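Local coordinates for protein gamma-glutamyltranspeptidase (Ggt) (Helicobacter pylori 26695, PDB 5BPK) that probably cleaves the gamma-glutamyl bond of substrates such as glutathione, passing the glutamyl group to water or an acceptor, as an N-terminal nucleophile (Ntn) hydrolase, at residues S270-K275 with V295-D300; G286-Q291 with D341-K346; N311-A316 with D354-D359. All coordinates share one frame; numbering follows the deposited sequence.

Contact 1 of 3, residues S270-K275 with V295-D300; sequences SYRGYK and VMENAD. With EDO (1,2-ethanediol), chain J.
The backbone N of R272 gives its hydrogen to E297 OE2 across 2.8 Å in an almost straight bond (N-H...O 175°), reaching that oxygen on the anti side of the carboxylate and somewhat out of its plane. E297 gets there because CG lies anti to its backbone N (chi1 -160°) and the chain beyond is extended. A water donates to the same OE2 and also hydrogen-bonds S270 OG, while OE1 forms a salt bridge with K346.

R272 answers in the other direction, its side chain running antiparallel to that of E297 and capturing backbone carbonyls. R272 NH2 bonds A299 O at 2.8 Å, nearly end-on to the carbonyl, and has a weak bond to M296 O; NH1 adds weak bonds to the O atoms of E297 and A299. One face of the guanidinium rests over E297 CA. R272 NE forms a salt bridge with D110 of the neighbouring gamma-glutamyltranspeptidase chain.

Each segment contains a turn. Y271 to Y274 is a type I' turn closing the beta hairpin between strands 262-271 and 274-278 of the antiparallel sheet, and M296 to A299 is a type I turn where helix 285-296 gives way to loop.

The Y271 ring supplies the apolar part. R272 CG sits 4.0 Å above its plane, over the centre, and the backbone N of E297 lies at its edge; E297 CB touches Y271 CE1 at 3.8 Å. Y271 OH accepts from R272 NH2 and also bonds D110 of the neighbouring chain. M296 CE comes within 3.8 Å of Y271 OH. A 1,2-ethanediol, probably from the crystallisation liquor, sets C2 over a face of the Y274 ring and bonds R272 O weakly.

Contact 2 of 3, residues G286-Q291 with D341-K346; sequences GTHLIQ and DKLINK
Q291 and I344 bring their backbones together, CA to CA 4.9 Å, where helix 285-296 passes the end of the short helix 340-343 and I344 is the first residue to leave helical geometry. The contact is aliphatic packing of helix 285-296 on the break between helices 340-343 and 346-354, where N345 is the N-cap of the latter; no hydrogen bond joins the segments.

L343 and I344 both work against the helix. The L343 side chain comes in on T287, whose methyl CG2 is 3.7 Å from L343 CB and little farther from CD1; with CG2 anti to the backbone N, T287 presents its methyl here. The L343 side chain also touches M330 and Y348 of helix 346-354. I344 places CB 3.7 Å from I290 CG2, and its own CG2 rests against T287 O at 3.6 Å. I344 chi1 is 68°, which sets CG1 between backbone N and carbonyl carbon and turns CG2 in toward the helix.

Q291 lies alongside the L343 carbonyl, CG to O 3.5 Å, a contact of methylene with oxygen. Its amide is fixed from within the helix: H288 ND1 donates to Q291 OE1 at 2.8 Å, in the imidazole plane and at 164°, while NE2 gives a hydrogen bond to D325 of helix 309-329. H288 leans its CE1 to 4.3 Å from L343 CD1, and its side chain lies about 11 Å from the bound dihydro-oxazolyl amino acid, probably derived from the inhibitor acivicin.

The H288-Q291 bond is consistent with a proton on ND1, since an amide oxygen can only accept.

Contact 3 of 3, residues N311-A316 with D354-D359; sequences NIHIAA and DTIQPD
H313 points its imidazole from helix 309-329 at the chain of the 354-359 segment, and Q357 O lies at the ring edge. H313 NE2 donates to Q357 O across a short 2.6 Å, with the acceptor close to the ring plane and an N-H...O angle of 151°. The donor is nearly collinear with the carbonyl (C=O...N 171°). CG anti to the backbone N (chi1 176°) carries the ring across to the 354-359 segment.

I356 lies beside the imidazole, and the two side chains run past one another in opposite senses. Its CG2, anti to the backbone N, comes to 3.5 Å from H313 NE2 from an oblique direction and so packs against the same corner of the ring that makes the bond. The other branch of I356 ends in CD1, which meets I314: 3.9 Å to I314 O and 4.3 Å to I314 CG2. I356 also touches V295 of helix 285-296, so this one isoleucine joins the loop after helix 346-354 to two helices. I314 in turn packs on A299.

The other ring nitrogen, H313 ND1, is hydrogen-bonded to Y153 OH of the neighbouring gamma-glutamyltranspeptidase chain. Both imidazole nitrogens of this buried histidine therefore have partners: NE2 carries the proton that binds the loop carbonyl, and the ring ties that loop to the chain interface.

Overall arrangement
All three contacts lie on the same side of the chain's centre, in the second half of the sequence, and cluster about helix 285-296. Contacts 1 and 2 share that helix, with centres 12 Å apart, and their segments alternate along the chain; K346 of contact 2 meets S270 O and E297 OE1 of contact 1. Contact 3 follows contact 1 in series, with centres 15 Å apart, and packs on it through A299 with I314 and V295 with I356. Contacts 2 and 3 are interleaved in sequence and do not touch, 18 Å between centres. Together they join the sheet's last hairpin to helices 285-296, 309-329, 340-343 and 346-354, with the second chain packed against all three contacts.

Contact 1 of 3, residues S270-K275 with V295-D300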
# COMPACT_ATOMS: atom_id res chain seq x y z
N SER A 270 9.37 9.20 16.50
CA SER A 270 9.17 8.58 17.81
C SER A 270 7.76 8.87 18.30
O SER A 270 7.19 9.93 18.03
CB SER A 270 10.19 9.11 18.82
OG SER A 270 10.07 10.51 19.02
N TYR A 271 7.22 7.89 19.02
CA TYR A 271 5.92 8.02 19.66
C TYR A 271 5.96 7.30 21.01
O TYR A 271 6.04 6.07 21.06
CB TYR A 271 4.82 7.46 18.77
CG TYR A 271 3.42 7.71 19.25
CD1 TYR A 271 2.89 8.99 19.30
CD2 TYR A 271 2.58 6.65 19.59
CE1 TYR A 271 1.59 9.22 19.72
CE2 TYR A 271 1.29 6.86 19.99
CZ TYR A 271 0.79 8.15 20.05
OH TYR A 271 -0.51 8.38 20.45
N ARG A 272 5.94 8.07 22.09
CA ARG A 272 5.89 7.52 23.45
C ARG A 272 6.93 6.44 23.74
O ARG A 272 6.62 5.41 24.34
CB ARG A 272 4.47 7.02 23.77
CG ARG A 272 3.38 8.04 23.42
CD ARG A 272 2.06 7.72 24.08
NE ARG A 272 0.95 8.40 23.44
CZ ARG A 272 0.60 9.66 23.63
NH1 ARG A 272 1.24 10.44 24.50
NH2 ARG A 272 -0.43 10.16 22.95
N GLY A 273 8.16 6.68 23.29
CA GLY A 273 9.26 5.78 23.57
C GLY A 273 9.51 4.69 22.54
O GLY A 273 10.45 3.90 22.69
N TYR A 274 8.65 4.63 21.52
CA TYR A 274 8.80 3.71 20.39
C TYR A 274 9.30 4.44 19.15
O TYR A 274 8.95 5.60 18.93
CB TYR A 274 7.46 3.04 20.06
CG TYR A 274 6.89 2.18 21.17
CD1 TYR A 274 6.11 2.75 22.17
CD2 TYR A 274 7.12 0.81 21.21
CE1 TYR A 274 5.57 1.96 23.21
CE2 TYR A 274 6.59 0.01 22.24
CZ TYR A 274 5.82 0.60 23.23
OH TYR A 274 5.29 -0.17 24.23
N LYS A 275 10.09 3.74 18.33
CA LYS A 275 10.61 4.32 17.09
C LYS A 275 9.71 3.87 15.95
O LYS A 275 9.39 2.69 15.83
CB LYS A 275 12.05 3.87 16.84
CG LYS A 275 12.74 4.59 15.70
CD LYS A 275 14.12 4.01 15.42
CE LYS A 275 15.15 4.46 16.44
NZ LYS A 275 16.53 4.03 16.07
N VAL A 295 1.32 14.94 16.63
CA VAL A 295 0.27 15.82 17.17
C VAL A 295 -0.39 15.12 18.37
O VAL A 295 -0.53 15.71 19.45
CB VAL A 295 -0.80 16.20 16.11
CG1 VAL A 295 -1.91 17.06 16.73
CG2 VAL A 295 -0.17 16.94 14.94
N MET A 296 -0.78 13.86 18.16
CA MET A 296 -1.47 13.06 19.17
C MET A 296 -0.64 12.87 20.45
O MET A 296 -1.20 12.77 21.56
CB MET A 296 -1.79 11.68 18.58
CG MET A 296 -2.87 11.73 17.50
SD MET A 296 -3.02 10.22 16.52
CE MET A 296 -3.19 8.96 17.80
N GLU A 297 0.68 12.83 20.30
CA GLU A 297 1.60 12.61 21.43
C GLU A 297 1.44 13.68 22.53
O GLU A 297 1.78 13.43 23.70
CB GLU A 297 3.05 12.56 20.95
CG GLU A 297 4.00 11.89 21.92
CD GLU A 297 5.45 11.84 21.42
OE1 GLU A 297 5.92 12.80 20.75
OE2 GLU A 297 6.14 10.85 21.72
N ASN A 298 0.95 14.85 22.14
CA ASN A 298 0.73 15.94 23.10
C ASN A 298 -0.42 15.71 24.08
O ASN A 298 -0.56 16.46 25.05
CB ASN A 298 0.54 17.26 22.36
CG ASN A 298 1.82 17.74 21.72
OD1 ASN A 298 2.69 18.30 22.39
ND2 ASN A 298 1.95 17.52 20.40
N ALA A 299 -1.23 14.69 23.82
CA ALA A 299 -2.33 14.34 24.70
C ALA A 299 -2.08 12.97 25.35
O ALA A 299 -1.46 12.10 24.74
CB ALA A 299 -3.64 14.32 23.91
N ASP A 300 -2.55 12.79 26.58
CA ASP A 300 -2.57 11.47 27.20
C ASP A 300 -3.82 10.73 26.72
O ASP A 300 -4.86 10.74 27.37
CB ASP A 300 -2.56 11.57 28.73
CG ASP A 300 -2.54 10.21 29.41
OD1 ASP A 300 -2.40 9.18 28.72
OD2 ASP A 300 -2.65 10.17 30.66
C1 EDO J . 10.18 2.05 25.66
O1 EDO J . 10.74 0.73 25.69
C2 EDO J . 8.76 2.00 25.11
O2 EDO J . 7.89 2.80 25.92
O HOH W 1 8.77 11.01 21.34

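Contact 2 of 3, residues G286-Q291 with D341-K346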
# COMPACT_ATOMS: atom_id res chain seq x y z
N GLY A 286 4.54 7.61 5.28
CA GLY A 286 5.37 7.65 6.48
C GLY A 286 5.44 9.03 7.10
O GLY A 286 5.38 9.19 8.34
N THR A 287 5.55 10.05 6.25
CA THR A 287 5.67 11.42 6.74
C THR A 287 4.42 11.82 7.50
O THR A 287 4.51 12.32 8.63
CB THR A 287 5.94 12.39 5.58
OG1 THR A 287 7.22 12.09 5.00
CG2 THR A 287 5.89 13.86 6.03
N HIS A 288 3.26 11.64 6.89
CA HIS A 288 2.02 12.04 7.55
C HIS A 288 1.64 11.14 8.74
O HIS A 288 1.04 11.62 9.70
CB HIS A 288 0.87 12.19 6.56
CG HIS A 288 1.14 13.20 5.49
ND1 HIS A 288 1.54 14.48 5.78
CD2 HIS A 288 1.10 13.11 4.14
CE1 HIS A 288 1.74 15.14 4.65
NE2 HIS A 288 1.48 14.33 3.64
N LEU A 289 2.00 9.86 8.68
CA LEU A 289 1.82 8.95 9.80
C LEU A 289 2.54 9.50 11.02
O LEU A 289 1.96 9.64 12.09
CB LEU A 289 2.39 7.57 9.45
CG LEU A 289 2.55 6.58 10.60
CD1 LEU A 289 1.22 6.34 11.28
CD2 LEU A 289 3.19 5.29 10.07
N ILE A 290 3.80 9.89 10.82
CA ILE A 290 4.63 10.39 11.92
C ILE A 290 4.14 11.76 12.39
O ILE A 290 4.10 12.04 13.59
CB ILE A 290 6.12 10.41 11.50
CG1 ILE A 290 6.64 8.97 11.44
CG2 ILE A 290 6.98 11.27 12.44
CD1 ILE A 290 7.93 8.80 10.68
N GLN A 291 3.78 12.62 11.43
CA GLN A 291 3.19 13.93 11.72
C GLN A 291 1.95 13.81 12.63
O GLN A 291 1.84 14.52 13.63
CB GLN A 291 2.81 14.63 10.40
CG GLN A 291 2.16 16.01 10.55
CD GLN A 291 1.80 16.63 9.21
OE1 GLN A 291 1.93 16.00 8.15
NE2 GLN A 291 1.32 17.87 9.25
N ASP A 341 11.45 16.86 6.81
CA ASP A 341 11.97 17.19 8.14
C ASP A 341 11.10 18.23 8.85
O ASP A 341 10.93 18.14 10.07
CB ASP A 341 13.42 17.70 8.06
CG ASP A 341 14.43 16.57 7.83
OD1 ASP A 341 14.07 15.38 7.94
OD2 ASP A 341 15.61 16.88 7.56
N LYS A 342 10.56 19.20 8.12
CA LYS A 342 9.67 20.19 8.72
C LYS A 342 8.32 19.57 9.10
O LYS A 342 7.77 19.89 10.15
CB LYS A 342 9.45 21.40 7.79
CG LYS A 342 10.70 22.27 7.61
CD LYS A 342 10.46 23.37 6.59
CE LYS A 342 11.70 24.20 6.35
NZ LYS A 342 11.42 25.32 5.40
N LEU A 343 7.79 18.71 8.24
CA LEU A 343 6.50 18.08 8.49
C LEU A 343 6.52 17.12 9.69
O LEU A 343 5.50 16.98 10.37
CB LEU A 343 5.98 17.37 7.23
CG LEU A 343 5.59 18.27 6.05
CD1 LEU A 343 5.34 17.44 4.82
CD2 LEU A 343 4.35 19.17 6.38
N ILE A 344 7.65 16.48 9.95
CA ILE A 344 7.77 15.54 11.08
C ILE A 344 8.40 16.18 12.31
O ILE A 344 8.67 15.49 13.29
CB ILE A 344 8.51 14.21 10.70
CG1 ILE A 344 10.01 14.43 10.40
CG2 ILE A 344 7.82 13.55 9.52
CD1 ILE A 344 10.78 13.14 10.10
N ASN A 345 8.64 17.49 12.26
CA ASN A 345 9.20 18.22 13.40
C ASN A 345 8.18 18.27 14.53
O ASN A 345 7.05 18.68 14.33
CB ASN A 345 9.58 19.64 12.97
CG ASN A 345 10.21 20.45 14.07
OD1 ASN A 345 9.51 21.09 14.85
ND2 ASN A 345 11.53 20.48 14.10
N LYS A 346 8.59 17.86 15.73
CA LYS A 346 7.67 17.86 16.86
C LYS A 346 7.19 19.26 17.27
O LYS A 346 6.09 19.38 17.79
CB LYS A 346 8.24 17.09 18.05
CG LYS A 346 8.30 15.57 17.80
CD LYS A 346 8.71 14.81 19.03
CE LYS A 346 8.87 13.33 18.73
NZ LYS A 346 7.58 12.59 18.55

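Contact 3 of 3, residues N311-A316 with D354-D359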
# COMPACT_ATOMS: atom_id res chain seq x y z
N ASN A 311 -10.52 11.94 22.13
CA ASN A 311 -9.34 11.36 21.49
C ASN A 311 -9.49 11.33 19.97
O ASN A 311 -8.54 11.66 19.25
CB ASN A 311 -9.07 9.96 22.04
CG ASN A 311 -8.58 9.98 23.48
OD1 ASN A 311 -8.24 11.03 24.04
ND2 ASN A 311 -8.54 8.81 24.09
N ILE A 312 -10.68 10.97 19.50
CA ILE A 312 -11.00 10.96 18.06
C ILE A 312 -10.84 12.37 17.48
O ILE A 312 -10.29 12.55 16.38
CB ILE A 312 -12.42 10.41 17.82
CG1 ILE A 312 -12.51 8.93 18.22
CG2 ILE A 312 -12.87 10.61 16.35
CD1 ILE A 312 -13.91 8.38 18.28
N HIS A 313 -11.32 13.36 18.24
CA HIS A 313 -11.21 14.78 17.86
C HIS A 313 -9.76 15.22 17.65
O HIS A 313 -9.41 15.82 16.62
CB HIS A 313 -11.90 15.65 18.93
CG HIS A 313 -11.78 17.12 18.70
ND1 HIS A 313 -11.99 17.71 17.47
CD2 HIS A 313 -11.51 18.14 19.55
CE1 HIS A 313 -11.84 19.02 17.57
NE2 HIS A 313 -11.55 19.30 18.83
N ILE A 314 -8.89 14.90 18.60
CA ILE A 314 -7.48 15.27 18.48
C ILE A 314 -6.86 14.63 17.23
O ILE A 314 -6.20 15.30 16.43
CB ILE A 314 -6.69 14.88 19.74
CG1 ILE A 314 -7.13 15.74 20.93
CG2 ILE A 314 -5.20 15.04 19.51
CD1 ILE A 314 -6.68 15.22 22.27
N ALA A 315 -7.09 13.33 17.06
CA ALA A 315 -6.59 12.61 15.88
C ALA A 315 -7.13 13.19 14.57
O ALA A 315 -6.37 13.35 13.61
CB ALA A 315 -6.94 11.12 15.97
N ALA A 316 -8.43 13.44 14.53
CA ALA A 316 -9.08 13.91 13.31
C ALA A 316 -8.61 15.30 12.90
O ALA A 316 -8.46 15.58 11.72
CB ALA A 316 -10.61 13.88 13.47
N ASP A 354 -1.86 22.85 19.52
CA ASP A 354 -2.31 24.01 20.30
C ASP A 354 -3.50 24.73 19.66
O ASP A 354 -4.19 25.51 20.34
CB ASP A 354 -1.14 24.98 20.55
CG ASP A 354 -0.11 24.45 21.56
OD1 ASP A 354 -0.42 23.50 22.32
OD2 ASP A 354 1.01 25.00 21.62
N THR A 355 -3.74 24.49 18.36
CA THR A 355 -4.92 25.06 17.68
C THR A 355 -6.21 24.24 17.90
O THR A 355 -7.31 24.69 17.55
CB THR A 355 -4.70 25.22 16.14
OG1 THR A 355 -4.64 23.93 15.50
CG2 THR A 355 -3.41 25.99 15.86
N ILE A 356 -6.08 23.04 18.45
CA ILE A 356 -7.22 22.17 18.63
C ILE A 356 -8.01 22.62 19.86
O ILE A 356 -7.47 22.66 20.97
CB ILE A 356 -6.81 20.69 18.74
CG1 ILE A 356 -5.97 20.28 17.52
CG2 ILE A 356 -8.04 19.80 18.87
CD1 ILE A 356 -5.37 18.92 17.61
N GLN A 357 -9.27 22.97 19.64
CA GLN A 357 -10.17 23.43 20.70
C GLN A 357 -10.97 22.25 21.23
O GLN A 357 -11.28 21.32 20.49
CB GLN A 357 -11.13 24.48 20.15
CG GLN A 357 -10.46 25.70 19.53
CD GLN A 357 -9.63 26.49 20.52
OE1 GLN A 357 -8.49 26.85 20.24
NE2 GLN A 357 -10.20 26.75 21.69
N PRO A 358 -11.33 22.27 22.52
CA PRO A 358 -12.05 21.12 23.09
C PRO A 358 -13.46 20.91 22.52
O PRO A 358 -13.96 19.79 22.48
CB PRO A 358 -12.13 21.45 24.59
CG PRO A 358 -11.93 22.92 24.68
CD PRO A 358 -11.01 23.28 23.55
N ASP A 359 -14.09 21.99 22.06
CA ASP A 359 -15.52 21.96 21.73
C ASP A 359 -15.84 22.19 20.26
O ASP A 359 -17.02 22.17 19.88
CB ASP A 359 -16.26 23.01 22.58
CG ASP A 359 -15.69 24.41 22.44
OD1 ASP A 359 -14.60 24.57 21.84
OD2 ASP A 359 -16.32 25.37 22.96